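Local coordinates for protein peptidoglycan-N-acetylmuramic acid deacetylase PdaC (Bacillus subtilis subsp. subtilis str. 168, PDB 6H8L) that removes acetyl groups from N-acetylmuramic acid residues of peptidoglycan, conferring resistance to lysozyme, and also deacylates short chitin oligomers through its metal-binding C-terminal deacetylase domain, at residues 8-13 and 150-155; 15-20 and 40-45. All blocks are in the same frame, centred on the assembly; numbering follows the deposited sequence.

Interaction 1: 8-13 and 150-155; sequences NQKVIA and AGDGRT
Val-11 is held by the turn at Asp-152 and Gly-153 through both of its backbone polar groups. Its N-H goes to the carboxylate of Asp-152, with N to OD1 2.9 Å. OD1 is met on its anti side, with the donor 19° out of the carboxylate plane. The carboxyl carbon stands anti to the backbone N of Asp-152 (chi1 173°), which swings OD1 across to the strand. Two backbone bonds follow: Gly-153 N to Val-11 O at 2.8 Å and Ala-13 N to Arg-154 O at 3.0 Å. The second starts the parallel pairing of Ala-13 with Thr-155. A CA-H...O contact from Thr-155 CA to Ala-13 O (3.3 Å) accompanies it.

The one apolar pair is Ile-12 CD1 against Ala-150 CB, at 3.9 Å. Two carbon-to-oxygen contacts add packing. The extended side chain of Ile-12 brings CG1 within 3.3 Å of Arg-154 O. Val-11 CG2 lies alongside the Asp-152 carboxylate, 3.6 Å from OD1.

Residues 151-154 form a type II turn, with Gly-153 at positive phi. The turn carries the chain from helix 139-149 into strand 155-159. Asp-152 OD2 makes a salt bridge to Arg-196 of helix 186-197. The Asp-152 carboxylate thus joins the beginning of strand 11-17 to helix 186-197, and its charge is probably balanced by that arginine.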
loop_
_atom_site.group_PDB
_atom_site.type_symbol
_atom_site.label_atom_id
_atom_site.label_comp_id
_atom_site.label_asym_id
_atom_site.label_seq_id
_atom_site.Cartn_x
_atom_site.Cartn_y
_atom_site.Cartn_z
ATOM N N ASN A 8 3.929 -16.920 -13.066
ATOM C CA ASN A 8 5.240 -17.401 -13.476
ATOM C C ASN A 8 6.182 -16.274 -13.870
ATOM O O ASN A 8 7.323 -16.540 -14.268
ATOM C CB ASN A 8 5.085 -18.405 -14.619
ATOM C CG ASN A 8 4.304 -19.629 -14.196
ATOM O OD1 ASN A 8 4.540 -20.174 -13.119
ATOM N ND2 ASN A 8 3.365 -20.061 -15.027
ATOM N N GLN A 9 5.741 -15.030 -13.762
ATOM C CA GLN A 9 6.613 -13.880 -13.930
ATOM C C GLN A 9 6.766 -13.160 -12.595
ATOM O O GLN A 9 6.017 -13.396 -11.640
ATOM C CB GLN A 9 6.069 -12.943 -15.013
ATOM C CG GLN A 9 6.188 -13.516 -16.422
ATOM C CD GLN A 9 7.631 -13.781 -16.818
ATOM O OE1 GLN A 9 8.544 -13.070 -16.392
ATOM N NE2 GLN A 9 7.849 -14.818 -17.624
ATOM N N LYS A 10 7.764 -12.282 -12.538
ATOM C CA LYS A 10 8.053 -11.551 -11.313
ATOM C C LYS A 10 6.901 -10.636 -10.936
ATOM O O LYS A 10 6.243 -10.038 -11.795
ATOM C CB LYS A 10 9.327 -10.721 -11.472
ATOM C CG LYS A 10 10.589 -11.540 -11.595
ATOM C CD LYS A 10 11.831 -10.665 -11.475
ATOM C CE LYS A 10 11.901 -9.628 -12.583
ATOM N NZ LYS A 10 11.926 -10.236 -13.941
ATOM N N VAL A 11 6.666 -10.534 -9.629
ATOM C CA VAL A 11 5.652 -9.658 -9.061
ATOM C C VAL A 11 6.265 -8.913 -7.888
ATOM O O VAL A 11 7.184 -9.403 -7.224
ATOM C CB VAL A 11 4.405 -10.440 -8.600
ATOM C CG1 VAL A 11 3.743 -11.131 -9.783
ATOM C CG2 VAL A 11 4.785 -11.441 -7.512
ATOM N N ILE A 12 5.746 -7.714 -7.636
ATOM C CA ILE A 12 6.185 -6.908 -6.504
ATOM C C ILE A 12 5.049 -5.965 -6.145
ATOM O O ILE A 12 4.268 -5.552 -7.014
ATOM C CB ILE A 12 7.504 -6.167 -6.846
ATOM C CG1 ILE A 12 8.147 -5.574 -5.601
ATOM C CG2 ILE A 12 7.273 -5.112 -7.932
ATOM C CD1 ILE A 12 9.609 -5.205 -5.837
ATOM N N ALA A 13 4.938 -5.639 -4.852
ATOM C CA ALA A 13 3.858 -4.800 -4.336
ATOM C C ALA A 13 4.427 -3.486 -3.813
ATOM O O ALA A 13 5.063 -3.456 -2.753
ATOM C CB ALA A 13 3.077 -5.528 -3.243
ATOM N N ALA A 150 14.858 -4.741 -3.896
ATOM C CA ALA A 150 13.709 -5.267 -4.613
ATOM C C ALA A 150 13.940 -6.721 -4.982
ATOM O O ALA A 150 15.063 -7.139 -5.272
ATOM C CB ALA A 150 13.442 -4.446 -5.871
ATOM N N GLY A 151 12.862 -7.491 -4.957
ATOM C CA GLY A 151 12.891 -8.856 -5.426
ATOM C C GLY A 151 11.476 -9.342 -5.598
ATOM O O GLY A 151 10.523 -8.729 -5.102
ATOM N N ASP A 152 11.346 -10.443 -6.327
ATOM C CA ASP A 152 10.041 -11.046 -6.528
ATOM C C ASP A 152 9.363 -11.295 -5.191
ATOM O O ASP A 152 9.992 -11.732 -4.226
ATOM C CB ASP A 152 10.173 -12.359 -7.296
ATOM C CG ASP A 152 8.867 -13.107 -7.371
ATOM O OD1 ASP A 152 8.024 -12.729 -8.209
ATOM O OD2 ASP A 152 8.678 -14.058 -6.581
ATOM N N GLY A 153 8.075 -10.991 -5.140
ATOM C CA GLY A 153 7.255 -11.290 -3.987
ATOM C C GLY A 153 7.368 -10.330 -2.828
ATOM O O GLY A 153 6.687 -10.535 -1.817
ATOM N N ARG A 154 8.183 -9.288 -2.938
ATOM C CA ARG A 154 8.413 -8.361 -1.843
ATOM C C ARG A 154 7.406 -7.216 -1.874
ATOM O O ARG A 154 6.757 -6.957 -2.887
ATOM C CB ARG A 154 9.851 -7.844 -1.905
ATOM C CG ARG A 154 10.832 -8.959 -1.572
ATOM C CD ARG A 154 12.218 -8.454 -1.253
ATOM N NE ARG A 154 13.091 -9.561 -0.868
ATOM C CZ ARG A 154 14.273 -9.857 -1.396
ATOM N NH1 ARG A 154 14.934 -10.892 -0.903
ATOM N NH2 ARG A 154 14.798 -9.143 -2.390
ATOM N N THR A 155 7.246 -6.581 -0.712
ATOM C CA THR A 155 6.312 -5.481 -0.497
ATOM C C THR A 155 7.125 -4.284 -0.029
ATOM O O THR A 155 7.814 -4.366 0.993
ATOM C CB THR A 155 5.245 -5.871 0.537
ATOM O OG1 THR A 155 4.511 -7.004 0.068
ATOM C CG2 THR A 155 4.265 -4.735 0.802
#

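Interaction 2: 15-20 and 40-45; sequences TFDDGP and TFFVLG. With ZN (zinc ion), chain C.
Phe-16 and Phe-41 lie side by side on one face of two parallel strands. This is the tightly packed part of the contact. Their ring planes are 22° apart but slid, with centroids 5.2 Å from each other, so the rings barely overlap. Phe-16 CB touches Phe-41 CD2 at 3.6 Å. Helix 22-34, which links the strands in a beta-alpha-beta unit, covers these rings. Phe-16 N to Thr-40 O (2.9 Å) and Phe-42 N to Phe-16 O (2.8 Å) zip the backbones. Past the strand, Leu-44 N reaches Gly-19 O at 2.9 Å, and Pro-20, after a cis peptide bond, packs its CD against Val-43 CB. Leu-44 is the partly exposed side of an otherwise buried contact, its CD1 3.6 Å from Asp-18 O.

The other face carries Thr-15, Thr-40, Asp-17 and the Phe-42 ring, and is probably part of the catalytic pocket. Asp-17, probably the proton acceptor, lays OD1 3.2 Å from Phe-42 CB. Arg-106 makes a salt bridge to OD1. Asp-18 CG lies beside its backbone N (chi1 -67°), taking OD1 to the zinc ion at 2.0 Å, with His-68, His-72 and one further atom. Asp-18 N-H bonds Phe-42 O, which probably helps to position this metal ligand.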
loop_
_atom_site.group_PDB
_atom_site.type_symbol
_atom_site.label_atom_id
_atom_site.label_comp_id
_atom_site.label_asym_id
_atom_site.label_seq_id
_atom_site.Cartn_x
_atom_site.Cartn_y
_atom_site.Cartn_z
ATOM N N THR A 15 3.633 -0.115 -2.012
ATOM C CA THR A 15 2.595 0.398 -1.131
ATOM C C THR A 15 2.968 1.802 -0.680
ATOM O O THR A 15 4.148 2.110 -0.465
ATOM C CB THR A 15 2.352 -0.549 0.073
ATOM O OG1 THR A 15 3.468 -0.541 0.982
ATOM C CG2 THR A 15 2.129 -1.964 -0.426
ATOM N N PHE A 16 1.951 2.653 -0.562
ATOM C CA PHE A 16 2.130 4.080 -0.332
ATOM C C PHE A 16 1.270 4.498 0.848
ATOM O O PHE A 16 0.042 4.348 0.805
ATOM C CB PHE A 16 1.750 4.880 -1.577
ATOM C CG PHE A 16 2.628 4.604 -2.755
ATOM C CD1 PHE A 16 3.838 5.252 -2.879
ATOM C CD2 PHE A 16 2.252 3.699 -3.728
ATOM C CE1 PHE A 16 4.658 5.009 -3.941
ATOM C CE2 PHE A 16 3.073 3.447 -4.805
ATOM C CZ PHE A 16 4.282 4.107 -4.911
ATOM N N ASP A 17 1.903 5.047 1.882
ATOM C CA ASP A 17 1.231 5.395 3.123
ATOM C C ASP A 17 1.230 6.906 3.348
ATOM O O ASP A 17 2.169 7.609 2.967
ATOM C CB ASP A 17 1.904 4.718 4.329
ATOM C CG ASP A 17 1.728 3.216 4.336
ATOM O OD1 ASP A 17 1.164 2.677 3.371
ATOM O OD2 ASP A 17 2.160 2.566 5.319
ATOM N N ASP A 18 0.152 7.374 3.988
ATOM C CA ASP A 18 -0.050 8.700 4.591
ATOM C C ASP A 18 -0.780 9.712 3.712
ATOM O O ASP A 18 -1.029 10.838 4.158
ATOM C CB ASP A 18 1.277 9.341 5.026
ATOM C CG ASP A 18 1.936 8.608 6.162
ATOM O OD1 ASP A 18 1.305 7.690 6.727
ATOM O OD2 ASP A 18 3.098 8.949 6.492
ATOM N N GLY A 19 -1.169 9.318 2.503
ATOM C CA GLY A 19 -1.920 10.194 1.618
ATOM C C GLY A 19 -3.412 10.039 1.840
ATOM O O GLY A 19 -3.837 9.427 2.823
ATOM N N PRO A 20 -4.229 10.582 0.929
ATOM C CA PRO A 20 -3.813 11.275 -0.293
ATOM C C PRO A 20 -3.241 12.670 -0.081
ATOM O O PRO A 20 -3.594 13.378 0.862
ATOM C CB PRO A 20 -5.111 11.347 -1.109
ATOM C CG PRO A 20 -6.206 11.274 -0.109
ATOM C CD PRO A 20 -5.691 10.455 1.035
ATOM N N THR A 40 -0.894 -0.142 -3.909
ATOM C CA THR A 40 -1.827 -0.135 -2.791
ATOM C C THR A 40 -1.554 1.099 -1.950
ATOM O O THR A 40 -0.413 1.328 -1.541
ATOM C CB THR A 40 -1.678 -1.395 -1.945
ATOM O OG1 THR A 40 -1.744 -2.539 -2.801
ATOM C CG2 THR A 40 -2.786 -1.490 -0.894
ATOM N N PHE A 41 -2.599 1.876 -1.683
ATOM C CA PHE A 41 -2.489 3.132 -0.949
ATOM C C PHE A 41 -3.174 2.976 0.399
ATOM O O PHE A 41 -4.376 2.709 0.459
ATOM C CB PHE A 41 -3.102 4.290 -1.742
ATOM C CG PHE A 41 -2.372 4.602 -3.022
ATOM C CD1 PHE A 41 -2.594 3.843 -4.159
ATOM C CD2 PHE A 41 -1.457 5.643 -3.082
ATOM C CE1 PHE A 41 -1.926 4.112 -5.339
ATOM C CE2 PHE A 41 -0.777 5.918 -4.261
ATOM C CZ PHE A 41 -1.009 5.151 -5.386
ATOM N N PHE A 42 -2.408 3.114 1.471
ATOM C CA PHE A 42 -2.954 3.089 2.822
ATOM C C PHE A 42 -3.174 4.531 3.251
ATOM O O PHE A 42 -2.217 5.249 3.560
ATOM C CB PHE A 42 -2.020 2.329 3.758
ATOM C CG PHE A 42 -1.995 0.850 3.490
ATOM C CD1 PHE A 42 -2.912 0.004 4.102
ATOM C CD2 PHE A 42 -1.095 0.306 2.587
ATOM C CE1 PHE A 42 -2.913 -1.349 3.842
ATOM C CE2 PHE A 42 -1.087 -1.054 2.327
ATOM C CZ PHE A 42 -2.000 -1.886 2.955
ATOM N N VAL A 43 -4.429 4.945 3.258
ATOM C CA VAL A 43 -4.805 6.350 3.339
ATOM C C VAL A 43 -5.220 6.723 4.755
ATOM O O VAL A 43 -5.774 5.913 5.510
ATOM C CB VAL A 43 -5.944 6.671 2.350
ATOM C CG1 VAL A 43 -5.493 6.426 0.929
ATOM C CG2 VAL A 43 -7.180 5.833 2.657
ATOM N N LEU A 44 -4.986 7.986 5.093
ATOM C CA LEU A 44 -5.505 8.583 6.320
ATOM C C LEU A 44 -6.925 9.075 6.090
ATOM O O LEU A 44 -7.198 9.779 5.111
ATOM C CB LEU A 44 -4.623 9.751 6.757
ATOM C CG LEU A 44 -3.328 9.355 7.448
ATOM C CD1 LEU A 44 -2.372 10.541 7.475
ATOM C CD2 LEU A 44 -3.593 8.855 8.860
ATOM N N GLY A 45 -7.833 8.707 6.998
ATOM C CA GLY A 45 -9.213 9.154 6.871
ATOM C C GLY A 45 -9.345 10.663 6.771
ATOM O O GLY A 45 -10.112 11.178 5.955
HETATM ZN ZN ZN C . 1.829 6.581 8.262
#

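Strand 11-17 serves both contacts, which have centres about 20 Å apart. Interaction 1 pairs its beginning with the start of strand 155-159. Interaction 2 pairs its end with strand 40-43, so the strand is central to the parallel sheet of this NodB homology domain. The two contacts touch where Thr-155 CG2 packs on Thr-15 CG2 at 3.7 Å. Interaction 2 supplies one zinc ligand, Asp-18. Interaction 1 is structural, with the Thr-155 side chain about 14 Å from the zinc ion and about 8 Å from that of Asp-17. Strand 155-159, entered at interaction 1, ends at His-159, probably the proton donor, which touches Asp-17 and Asp-18.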